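Local atomic coordinates of TSSL (PDB entry 4ACK), a protein that probably helps build the membrane complex of the type VI secretion system, contributing an all-helical cytoplasmic domain. Residues E8-I13 / Y121-L126; E29-H34 / S82-S87; F44-L49 / L91-R96. All blocks are in the same frame, centred on the assembly; numbering follows the deposited sequence.

Contact 1: residues E8-I13 / Y121-L126; sequences EIILDI and YQTISL
Ile10 and Thr123 mark the place where the two helical segments come nearest, with their CA atoms 7.6 Å apart; the next close pair is Leu11 and Leu126, CA atoms 8.6 Å apart. The axes of the segments run in nearly the same N-to-C direction, 17° from parallel, and approach to 11.3 Å. That spacing is wide for packed helices, so the gap is bridged by the branched side chains of Ile10, Leu11 and Leu126, with Thr123 contributing its hydroxyl, and the two segments bury a modest 160 Å² against each other.

Ile10 reaches across with two different branches. Its first torsion sets CG2 anti to the backbone N and CG1 beside that N (chi1 -69°), which splits the branches between two targets. The tip CD1 lies 3.5 Å from OG1 of Thr123, the two side chains meeting at about a right angle, while CG2 rests 4.2 Å from CD1 of Leu126. A methyl beside the Thr123 hydroxyl costs it no hydrogen-bond partner, the carbonyl O of Ile119 on its own helix supplying one.

Leu126 is shared by two residues. Its CB points toward helix 4-20 and its two methyls divide the work: CD1 serves Ile10, and CD2 meets CD2 of Leu11 at 4.2 Å, again with the side chains nearly perpendicular. Leu11 belongs to the exposed edge of the contact, whereas Ile10 and Thr123 lie buried, so the interface is graded from interior to surface.

The buried side is completed by two other helices. Ile10 also packs on Leu45 of helix 30-52, and Thr123 on Ile61 of helix 55-79, placing helices 4-20 and 118-129 side by side over this shared core.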
loop_
_atom_site.group_PDB
_atom_site.type_symbol
_atom_site.label_atom_id
_atom_site.label_comp_id
_atom_site.label_asym_id
_atom_site.label_seq_id
_atom_site.Cartn_x
_atom_site.Cartn_y
_atom_site.Cartn_z
ATOM N N GLU A 8 -7.440 -7.657 8.083
ATOM C CA GLU A 8 -6.431 -8.621 8.528
ATOM C C GLU A 8 -5.504 -8.946 7.391
ATOM O O GLU A 8 -4.314 -9.073 7.567
ATOM C CB GLU A 8 -7.080 -9.943 9.046
ATOM C CG GLU A 8 -7.576 -9.919 10.521
ATOM C CD GLU A 8 -8.018 -11.347 11.028
ATOM O OE1 GLU A 8 -8.475 -12.190 10.204
ATOM O OE2 GLU A 8 -7.897 -11.609 12.257
ATOM N N ILE A 9 -6.036 -9.172 6.218
ATOM C CA ILE A 9 -5.130 -9.402 5.131
ATOM C C ILE A 9 -4.134 -8.196 4.909
ATOM O O ILE A 9 -2.953 -8.409 4.670
ATOM C CB ILE A 9 -5.890 -9.707 3.898
ATOM C CG1 ILE A 9 -6.669 -11.022 4.092
ATOM C CG2 ILE A 9 -4.941 -9.766 2.710
ATOM C CD1 ILE A 9 -7.472 -11.445 2.830
ATOM N N ILE A 10 -4.621 -6.961 4.998
ATOM C CA ILE A 10 -3.791 -5.774 4.756
ATOM C C ILE A 10 -2.657 -5.717 5.834
ATOM O O ILE A 10 -1.494 -5.552 5.496
ATOM C CB ILE A 10 -4.672 -4.491 4.744
ATOM C CG1 ILE A 10 -5.578 -4.492 3.479
ATOM C CG2 ILE A 10 -3.827 -3.210 4.954
ATOM C CD1 ILE A 10 -6.835 -3.553 3.636
ATOM N N LEU A 11 -3.024 -5.913 7.109
ATOM C CA LEU A 11 -2.060 -6.150 8.212
ATOM C C LEU A 11 -1.082 -7.255 7.952
ATOM O O LEU A 11 0.100 -7.103 8.205
ATOM C CB LEU A 11 -2.791 -6.400 9.517
ATOM C CG LEU A 11 -3.588 -5.185 9.974
ATOM C CD1 LEU A 11 -4.361 -5.500 11.285
ATOM C CD2 LEU A 11 -2.660 -3.980 10.164
ATOM N N ASP A 12 -1.545 -8.354 7.387
ATOM C CA ASP A 12 -0.632 -9.441 7.121
ATOM C C ASP A 12 0.456 -9.051 6.093
ATOM O O ASP A 12 1.654 -9.329 6.309
ATOM C CB ASP A 12 -1.354 -10.729 6.720
ATOM C CG ASP A 12 -0.513 -11.971 6.969
ATOM O OD1 ASP A 12 0.182 -12.029 8.012
ATOM O OD2 ASP A 12 -0.541 -12.892 6.117
ATOM N N ILE A 13 0.022 -8.437 4.991
ATOM C CA ILE A 13 0.921 -7.875 3.995
ATOM C C ILE A 13 1.844 -6.853 4.620
ATOM O O ILE A 13 3.031 -6.880 4.400
ATOM C CB ILE A 13 0.140 -7.283 2.809
ATOM C CG1 ILE A 13 -0.494 -8.449 2.048
ATOM C CG2 ILE A 13 1.064 -6.461 1.921
ATOM C CD1 ILE A 13 -1.763 -8.081 1.229
ATOM N N TYR A 121 -10.118 4.842 3.977
ATOM C CA TYR A 121 -9.382 5.700 4.896
ATOM C C TYR A 121 -8.401 4.970 5.846
ATOM O O TYR A 121 -7.359 5.571 6.267
ATOM C CB TYR A 121 -10.370 6.550 5.707
ATOM C CG TYR A 121 -11.377 7.267 4.802
ATOM C CD1 TYR A 121 -12.551 6.639 4.390
ATOM C CD2 TYR A 121 -11.124 8.571 4.315
ATOM C CE1 TYR A 121 -13.508 7.298 3.526
ATOM C CE2 TYR A 121 -12.054 9.238 3.436
ATOM C CZ TYR A 121 -13.238 8.586 3.042
ATOM O OH TYR A 121 -14.137 9.215 2.140
ATOM N N GLN A 122 -8.768 3.729 6.260
ATOM C CA GLN A 122 -7.983 2.943 7.200
ATOM C C GLN A 122 -6.775 2.420 6.470
ATOM O O GLN A 122 -5.707 2.313 7.035
ATOM C CB GLN A 122 -8.783 1.713 7.735
ATOM C CG GLN A 122 -10.025 2.108 8.578
ATOM C CD GLN A 122 -10.881 0.894 9.037
ATOM O OE1 GLN A 122 -11.337 0.070 8.220
ATOM N NE2 GLN A 122 -11.112 0.803 10.353
ATOM N N THR A 123 -6.963 2.016 5.227
ATOM C CA THR A 123 -5.851 1.559 4.450
ATOM C C THR A 123 -4.810 2.698 4.236
ATOM O O THR A 123 -3.600 2.460 4.431
ATOM C CB THR A 123 -6.336 0.985 3.167
ATOM O OG1 THR A 123 -7.213 -0.110 3.489
ATOM C CG2 THR A 123 -5.163 0.485 2.359
ATOM N N ILE A 124 -5.276 3.922 3.924
ATOM C CA ILE A 124 -4.353 5.059 3.774
ATOM C C ILE A 124 -3.693 5.353 5.119
ATOM O O ILE A 124 -2.498 5.507 5.192
ATOM C CB ILE A 124 -5.008 6.364 3.238
ATOM C CG1 ILE A 124 -5.668 6.137 1.872
ATOM C CG2 ILE A 124 -3.958 7.526 3.155
ATOM C CD1 ILE A 124 -4.761 5.660 0.798
ATOM N N SER A 125 -4.494 5.466 6.171
ATOM C CA SER A 125 -3.968 5.731 7.534
ATOM C C SER A 125 -2.845 4.712 7.894
ATOM O O SER A 125 -1.749 5.091 8.336
ATOM C CB SER A 125 -5.097 5.593 8.555
ATOM O OG SER A 125 -4.647 6.038 9.806
ATOM N N LEU A 126 -3.100 3.441 7.614
ATOM C CA LEU A 126 -2.119 2.412 7.907
ATOM C C LEU A 126 -0.815 2.595 7.165
ATOM O O LEU A 126 0.231 2.593 7.793
ATOM C CB LEU A 126 -2.668 0.977 7.638
ATOM C CG LEU A 126 -3.726 0.505 8.695
ATOM C CD1 LEU A 126 -4.506 -0.693 8.188
ATOM C CD2 LEU A 126 -3.129 0.174 10.063
#

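Contact 2: residues E29-H34 / S82-S87; sequences EKISYH and SNISWS
Ile31 meets the segment 82-87 through both branches of its side chain, and these differ in how closely they fit. The closer branch is CG2, which sits 3.8 Å from the carbonyl O of Ser85 and 4.3 Å from CE3 of Trp86. It comes to the indole at its edge, near the ring plane, so the methyl abuts the rim of the benzene half. The looser branch ends in CD1, which approaches CD1 of Ile84 only to 4.5 Å. The first torsion of Ile31 lies well away from a staggered position (chi1 -98°), and with this rotation one branch is set against Ser85 O and the indole edge, the other toward the methyl CD1 of Ile84.

The arrangement joins the first turn of helix 30-52 to the irregular connection that leads from helix 55-79 to helix 89-94, a helix-to-loop contact in an all-helical domain. Ile31 is the one residue of its segment to make close contacts here. The indole is also tied to other parts of the fold: NE1 of Trp86 hydrogen-bonds to Asp70 OD1, and Arg35 forms a cation-pi interaction with the ring. Ile84 meanwhile packs on Leu76 and Arg77 of helix 55-79, and Ile31 on Ile20 of helix 4-20.

On the solvent side lies the side chain of the exposed Ser85, whose CB stays 6.0 Å from Ile31 CG2, its nearest approach to the helical segment. His34 is partly exposed and keeps clear of the segment 82-87, leaning on Thr16 and Ile20 of helix 4-20.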
loop_
_atom_site.group_PDB
_atom_site.type_symbol
_atom_site.label_atom_id
_atom_site.label_comp_id
_atom_site.label_asym_id
_atom_site.label_seq_id
_atom_site.Cartn_x
_atom_site.Cartn_y
_atom_site.Cartn_z
ATOM N N GLU A 29 15.957 -15.933 -2.732
ATOM C CA GLU A 29 15.037 -17.051 -2.743
ATOM C C GLU A 29 14.028 -16.845 -1.607
ATOM O O GLU A 29 12.867 -17.259 -1.720
ATOM C CB GLU A 29 15.768 -18.397 -2.660
ATOM C CG GLU A 29 14.850 -19.619 -2.510
ATOM C CD GLU A 29 14.569 -20.352 -3.815
ATOM O OE1 GLU A 29 14.328 -19.699 -4.858
ATOM O OE2 GLU A 29 14.565 -21.602 -3.781
ATOM N N LYS A 30 14.474 -16.197 -0.533
ATOM C CA LYS A 30 13.592 -15.792 0.536
ATOM C C LYS A 30 12.605 -14.717 0.001
ATOM O O LYS A 30 11.405 -14.997 -0.162
ATOM C CB LYS A 30 14.417 -15.289 1.725
ATOM C CG LYS A 30 15.346 -16.374 2.332
ATOM C CD LYS A 30 16.440 -15.789 3.179
ATOM C CE LYS A 30 16.500 -16.482 4.528
ATOM N NZ LYS A 30 17.136 -15.565 5.544
ATOM N N ILE A 31 13.122 -13.520 -0.315
ATOM C CA ILE A 31 12.360 -12.486 -1.031
ATOM C C ILE A 31 11.305 -13.034 -2.005
ATOM O O ILE A 31 10.168 -12.584 -1.972
ATOM C CB ILE A 31 13.278 -11.447 -1.748
ATOM C CG1 ILE A 31 13.451 -10.181 -0.901
ATOM C CG2 ILE A 31 12.700 -11.052 -3.118
ATOM C CD1 ILE A 31 14.142 -10.369 0.418
ATOM N N SER A 32 11.675 -14.004 -2.843
ATOM C CA SER A 32 10.760 -14.568 -3.851
ATOM C C SER A 32 9.589 -15.341 -3.223
ATOM O O SER A 32 8.451 -15.331 -3.739
ATOM C CB SER A 32 11.512 -15.455 -4.824
ATOM O OG SER A 32 10.636 -16.359 -5.486
ATOM N N TYR A 33 9.860 -15.985 -2.090
ATOM C CA TYR A 33 8.838 -16.765 -1.425
ATOM C C TYR A 33 7.843 -15.828 -0.741
ATOM O O TYR A 33 6.654 -16.061 -0.814
ATOM C CB TYR A 33 9.437 -17.767 -0.445
ATOM C CG TYR A 33 8.527 -18.105 0.711
ATOM C CD1 TYR A 33 7.603 -19.141 0.603
ATOM C CD2 TYR A 33 8.600 -17.393 1.920
ATOM C CE1 TYR A 33 6.754 -19.461 1.661
ATOM C CE2 TYR A 33 7.755 -17.706 2.983
ATOM C CZ TYR A 33 6.845 -18.756 2.832
ATOM O OH TYR A 33 6.001 -19.100 3.838
ATOM N N HIS A 34 8.339 -14.782 -0.103
ATOM C CA HIS A 34 7.506 -13.812 0.563
ATOM C C HIS A 34 6.664 -12.920 -0.369
ATOM O O HIS A 34 5.502 -12.638 -0.105
ATOM C CB HIS A 34 8.389 -12.944 1.389
ATOM C CG HIS A 34 8.761 -13.560 2.695
ATOM N ND1 HIS A 34 10.070 -13.874 3.031
ATOM C CD2 HIS A 34 7.999 -13.888 3.769
ATOM C CE1 HIS A 34 10.086 -14.368 4.259
ATOM N NE2 HIS A 34 8.847 -14.392 4.729
ATOM N N SER A 82 23.476 -7.080 -0.361
ATOM C CA SER A 82 23.124 -7.977 -1.470
ATOM C C SER A 82 22.290 -7.356 -2.618
ATOM O O SER A 82 21.753 -6.246 -2.524
ATOM C CB SER A 82 22.528 -9.320 -0.973
ATOM O OG SER A 82 21.414 -9.166 -0.113
ATOM N N ASN A 83 22.240 -8.092 -3.721
ATOM C CA ASN A 83 21.483 -7.704 -4.896
ATOM C C ASN A 83 20.019 -8.091 -4.709
ATOM O O ASN A 83 19.700 -9.274 -4.526
ATOM C CB ASN A 83 22.063 -8.407 -6.126
ATOM C CG ASN A 83 21.347 -8.042 -7.392
ATOM O OD1 ASN A 83 20.991 -6.883 -7.598
ATOM N ND2 ASN A 83 21.135 -9.027 -8.258
ATOM N N ILE A 84 19.135 -7.096 -4.694
ATOM C CA ILE A 84 17.698 -7.363 -4.501
ATOM C C ILE A 84 16.990 -7.209 -5.841
ATOM O O ILE A 84 17.241 -6.274 -6.609
ATOM C CB ILE A 84 17.030 -6.464 -3.384
ATOM C CG1 ILE A 84 17.793 -6.532 -2.039
ATOM C CG2 ILE A 84 15.525 -6.791 -3.224
ATOM C CD1 ILE A 84 17.383 -7.659 -1.097
ATOM N N SER A 85 16.128 -8.167 -6.121
ATOM C CA SER A 85 15.410 -8.214 -7.361
ATOM C C SER A 85 13.924 -8.093 -6.971
ATOM O O SER A 85 13.457 -8.789 -6.030
ATOM C CB SER A 85 15.728 -9.536 -8.053
ATOM O OG SER A 85 15.360 -9.513 -9.408
ATOM N N TRP A 86 13.199 -7.193 -7.642
ATOM C CA TRP A 86 11.807 -6.842 -7.277
ATOM C C TRP A 86 11.088 -6.191 -8.401
ATOM O O TRP A 86 11.274 -4.997 -8.651
ATOM C CB TRP A 86 11.757 -5.855 -6.115
ATOM C CG TRP A 86 10.369 -5.679 -5.561
ATOM C CD1 TRP A 86 9.512 -4.610 -5.752
ATOM C CD2 TRP A 86 9.671 -6.606 -4.727
ATOM N NE1 TRP A 86 8.325 -4.816 -5.064
ATOM C CE2 TRP A 86 8.393 -6.029 -4.427
ATOM C CE3 TRP A 86 9.996 -7.868 -4.193
ATOM C CZ2 TRP A 86 7.443 -6.675 -3.626
ATOM C CZ3 TRP A 86 9.039 -8.517 -3.377
ATOM C CH2 TRP A 86 7.775 -7.901 -3.100
ATOM N N SER A 87 10.286 -6.969 -9.102
ATOM C CA SER A 87 9.383 -6.398 -10.076
ATOM C C SER A 87 8.146 -5.748 -9.342
ATOM O O SER A 87 7.572 -6.338 -8.407
ATOM C CB SER A 87 8.982 -7.483 -11.054
ATOM O OG SER A 87 8.647 -6.877 -12.296
#

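Contact 3: residues F44-L49 / L91-R96; sequences FLQEEL and LEYYDR
Gln46 and Tyr94 approach from opposite directions, the amide of the one meeting the phenol of the other, while Tyr93 crosses the glutamine obliquely. From a CG placed beside the backbone N, the Gln46 chain runs out extended, carrying its amide away from helix 30-52 into the space between the two tyrosines. There the amide plane stands almost perpendicular to both rings, 83° from Tyr93 and 81° from Tyr94.

Its two ends behave differently. NE2 donates to Tyr94 OH over 3.1 Å with an N-H...O angle of 155°, and the hydroxyl oxygen lies almost exactly in the amide plane. OE1 instead makes a loose, oblique approach to the Tyr93 ring, 4.1 Å from both CD1 and CE1 and beyond van der Waals contact. A water adds a second link: it accepts from NE2 at 2.7 Å and donates to the backbone O of Tyr93 at 2.7 Å. This water lies in the plane of the Tyr93 ring at its edge, and over one face of the Tyr94 ring. Tyr93 also packs on Leu66 of helix 55-79 and on Arg39 and Ile42 of helix 30-52.

NE2 therefore has two acceptors, one for each of its hydrogens, which would hold the amide's rotation. The joint between helices 30-52 and 89-94 is thus polar, partly exposed and water-mediated, and at this point depends on directed hydrogen bonds rather than on apolar burial.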
loop_
_atom_site.group_PDB
_atom_site.type_symbol
_atom_site.label_atom_id
_atom_site.label_comp_id
_atom_site.label_asym_id
_atom_site.label_seq_id
_atom_site.Cartn_x
_atom_site.Cartn_y
_atom_site.Cartn_z
ATOM N N PHE A 44 -6.781 -13.001 -2.638
ATOM C CA PHE A 44 -7.853 -13.106 -1.651
ATOM C C PHE A 44 -8.409 -11.720 -1.254
ATOM O O PHE A 44 -9.609 -11.569 -0.984
ATOM C CB PHE A 44 -7.384 -13.871 -0.366
ATOM C CG PHE A 44 -7.150 -15.405 -0.543
ATOM C CD1 PHE A 44 -8.234 -16.302 -0.685
ATOM C CD2 PHE A 44 -5.841 -15.955 -0.496
ATOM C CE1 PHE A 44 -8.016 -17.719 -0.828
ATOM C CE2 PHE A 44 -5.612 -17.359 -0.646
ATOM C CZ PHE A 44 -6.708 -18.238 -0.806
ATOM N N LEU A 45 -7.541 -10.725 -1.106
ATOM C CA LEU A 45 -8.002 -9.372 -0.791
ATOM C C LEU A 45 -8.893 -8.902 -1.957
ATOM O O LEU A 45 -9.973 -8.506 -1.730
ATOM C CB LEU A 45 -6.869 -8.369 -0.519
ATOM C CG LEU A 45 -7.236 -6.912 -0.118
ATOM C CD1 LEU A 45 -8.275 -6.768 1.113
ATOM C CD2 LEU A 45 -5.917 -6.100 0.169
ATOM N N GLN A 46 -8.445 -8.976 -3.189
ATOM C CA GLN A 46 -9.261 -8.508 -4.251
ATOM C C GLN A 46 -10.585 -9.289 -4.314
ATOM O O GLN A 46 -11.655 -8.717 -4.202
ATOM C CB GLN A 46 -8.510 -8.579 -5.548
ATOM C CG GLN A 46 -7.381 -7.505 -5.668
ATOM C CD GLN A 46 -6.663 -7.632 -6.999
ATOM O OE1 GLN A 46 -6.334 -8.742 -7.401
ATOM N NE2 GLN A 46 -6.475 -6.513 -7.720
ATOM N N GLU A 47 -10.504 -10.595 -4.450
ATOM C CA GLU A 47 -11.709 -11.412 -4.496
ATOM C C GLU A 47 -12.715 -11.012 -3.392
ATOM O O GLU A 47 -13.896 -10.822 -3.646
ATOM C CB GLU A 47 -11.330 -12.911 -4.430
ATOM C CG GLU A 47 -12.447 -13.785 -3.841
ATOM C CD GLU A 47 -12.129 -15.263 -3.855
ATOM O OE1 GLU A 47 -12.282 -15.892 -4.939
ATOM O OE2 GLU A 47 -11.728 -15.789 -2.787
ATOM N N GLU A 48 -12.244 -10.821 -2.181
ATOM C CA GLU A 48 -13.159 -10.499 -1.086
ATOM C C GLU A 48 -13.746 -9.100 -1.241
ATOM O O GLU A 48 -14.977 -8.913 -1.130
ATOM C CB GLU A 48 -12.454 -10.667 0.252
ATOM C CG GLU A 48 -13.322 -10.716 1.429
ATOM C CD GLU A 48 -14.055 -12.108 1.620
ATOM O OE1 GLU A 48 -13.782 -13.095 0.870
ATOM O OE2 GLU A 48 -14.889 -12.155 2.546
ATOM N N LEU A 49 -12.901 -8.107 -1.549
ATOM C CA LEU A 49 -13.459 -6.724 -1.726
ATOM C C LEU A 49 -14.417 -6.642 -2.887
ATOM O O LEU A 49 -15.389 -5.949 -2.801
ATOM C CB LEU A 49 -12.376 -5.681 -1.967
ATOM C CG LEU A 49 -11.488 -5.498 -0.753
ATOM C CD1 LEU A 49 -10.260 -4.651 -1.267
ATOM C CD2 LEU A 49 -12.275 -4.839 0.351
ATOM N N LEU A 91 2.590 -2.385 -10.675
ATOM C CA LEU A 91 2.603 -2.515 -12.130
ATOM C C LEU A 91 1.934 -3.827 -12.625
ATOM O O LEU A 91 1.165 -3.817 -13.585
ATOM C CB LEU A 91 4.041 -2.425 -12.658
ATOM C CG LEU A 91 4.272 -2.308 -14.168
ATOM C CD1 LEU A 91 3.457 -1.195 -14.851
ATOM C CD2 LEU A 91 5.779 -2.080 -14.435
ATOM N N GLU A 92 2.261 -4.956 -11.983
ATOM C CA GLU A 92 1.650 -6.251 -12.316
ATOM C C GLU A 92 0.105 -6.188 -12.191
ATOM O O GLU A 92 -0.616 -6.713 -13.027
ATOM C CB GLU A 92 2.201 -7.300 -11.359
ATOM C CG GLU A 92 2.057 -8.715 -11.820
ATOM C CD GLU A 92 2.367 -9.713 -10.716
ATOM O OE1 GLU A 92 3.454 -9.607 -10.093
ATOM O OE2 GLU A 92 1.511 -10.613 -10.480
ATOM N N TYR A 93 -0.385 -5.521 -11.156
ATOM C CA TYR A 93 -1.798 -5.551 -10.803
ATOM C C TYR A 93 -2.671 -4.446 -11.383
ATOM O O TYR A 93 -3.875 -4.659 -11.558
ATOM C CB TYR A 93 -1.933 -5.536 -9.297
ATOM C CG TYR A 93 -1.650 -6.881 -8.734
ATOM C CD1 TYR A 93 -2.608 -7.901 -8.805
ATOM C CD2 TYR A 93 -0.415 -7.168 -8.175
ATOM C CE1 TYR A 93 -2.338 -9.163 -8.301
ATOM C CE2 TYR A 93 -0.144 -8.426 -7.662
ATOM C CZ TYR A 93 -1.100 -9.414 -7.737
ATOM O OH TYR A 93 -0.821 -10.656 -7.225
ATOM N N TYR A 94 -2.058 -3.283 -11.657
ATOM C CA TYR A 94 -2.798 -2.073 -11.949
ATOM C C TYR A 94 -2.199 -1.277 -13.100
ATOM O O TYR A 94 -2.624 -0.162 -13.418
ATOM C CB TYR A 94 -2.926 -1.225 -10.682
ATOM C CG TYR A 94 -4.013 -1.771 -9.801
ATOM C CD1 TYR A 94 -5.359 -1.810 -10.248
ATOM C CD2 TYR A 94 -3.706 -2.323 -8.562
ATOM C CE1 TYR A 94 -6.371 -2.360 -9.450
ATOM C CE2 TYR A 94 -4.686 -2.866 -7.760
ATOM C CZ TYR A 94 -6.019 -2.880 -8.199
ATOM O OH TYR A 94 -6.970 -3.432 -7.373
ATOM N N ASP A 95 -1.184 -1.875 -13.693
ATOM C CA ASP A 95 -0.611 -1.420 -14.929
ATOM C C ASP A 95 -0.100 -0.002 -14.865
ATOM O O ASP A 95 -0.175 0.719 -15.851
ATOM C CB ASP A 95 -1.622 -1.557 -16.077
ATOM C CG ASP A 95 -0.959 -2.048 -17.356
ATOM O OD1 ASP A 95 -0.619 -3.263 -17.385
ATOM O OD2 ASP A 95 -0.732 -1.226 -18.292
ATOM N N ARG A 96 0.394 0.418 -13.708
ATOM C CA ARG A 96 1.003 1.730 -13.609
ATOM C C ARG A 96 2.090 1.685 -12.558
ATOM O O ARG A 96 2.144 0.740 -11.747
ATOM C CB ARG A 96 -0.030 2.821 -13.348
ATOM C CG ARG A 96 -0.752 2.712 -11.998
ATOM C CD ARG A 96 -1.987 3.604 -11.989
ATOM N NE ARG A 96 -1.619 5.002 -12.097
ATOM C CZ ARG A 96 -2.464 5.994 -12.335
ATOM N NH1 ARG A 96 -3.751 5.760 -12.528
ATOM N NH2 ARG A 96 -2.009 7.226 -12.396
HETATM O O HOH W 1 -5.521 -6.423 -10.297
#

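Helix 30-52 ties contacts 2 and 3 together: contact 2 uses its beginning, contact 3 a part further along, and their centres lie about 20 Å apart. Along the chain their segments alternate, 29-34, 44-49, 82-87 and 91-96, so the same helix is held by successive parts of the region from the end of helix 55-79 to helix 89-94. Contact 1 brackets them all in sequence, joining helix 4-20 to helix 118-129. Its centre is about 14 Å from that of contact 3, and the two touch through Ile9 and Ile10 against Phe44 and Leu45; the centre of contact 2 is about 23 Å from that of contact 1. Together they join distant parts of one compact helical domain.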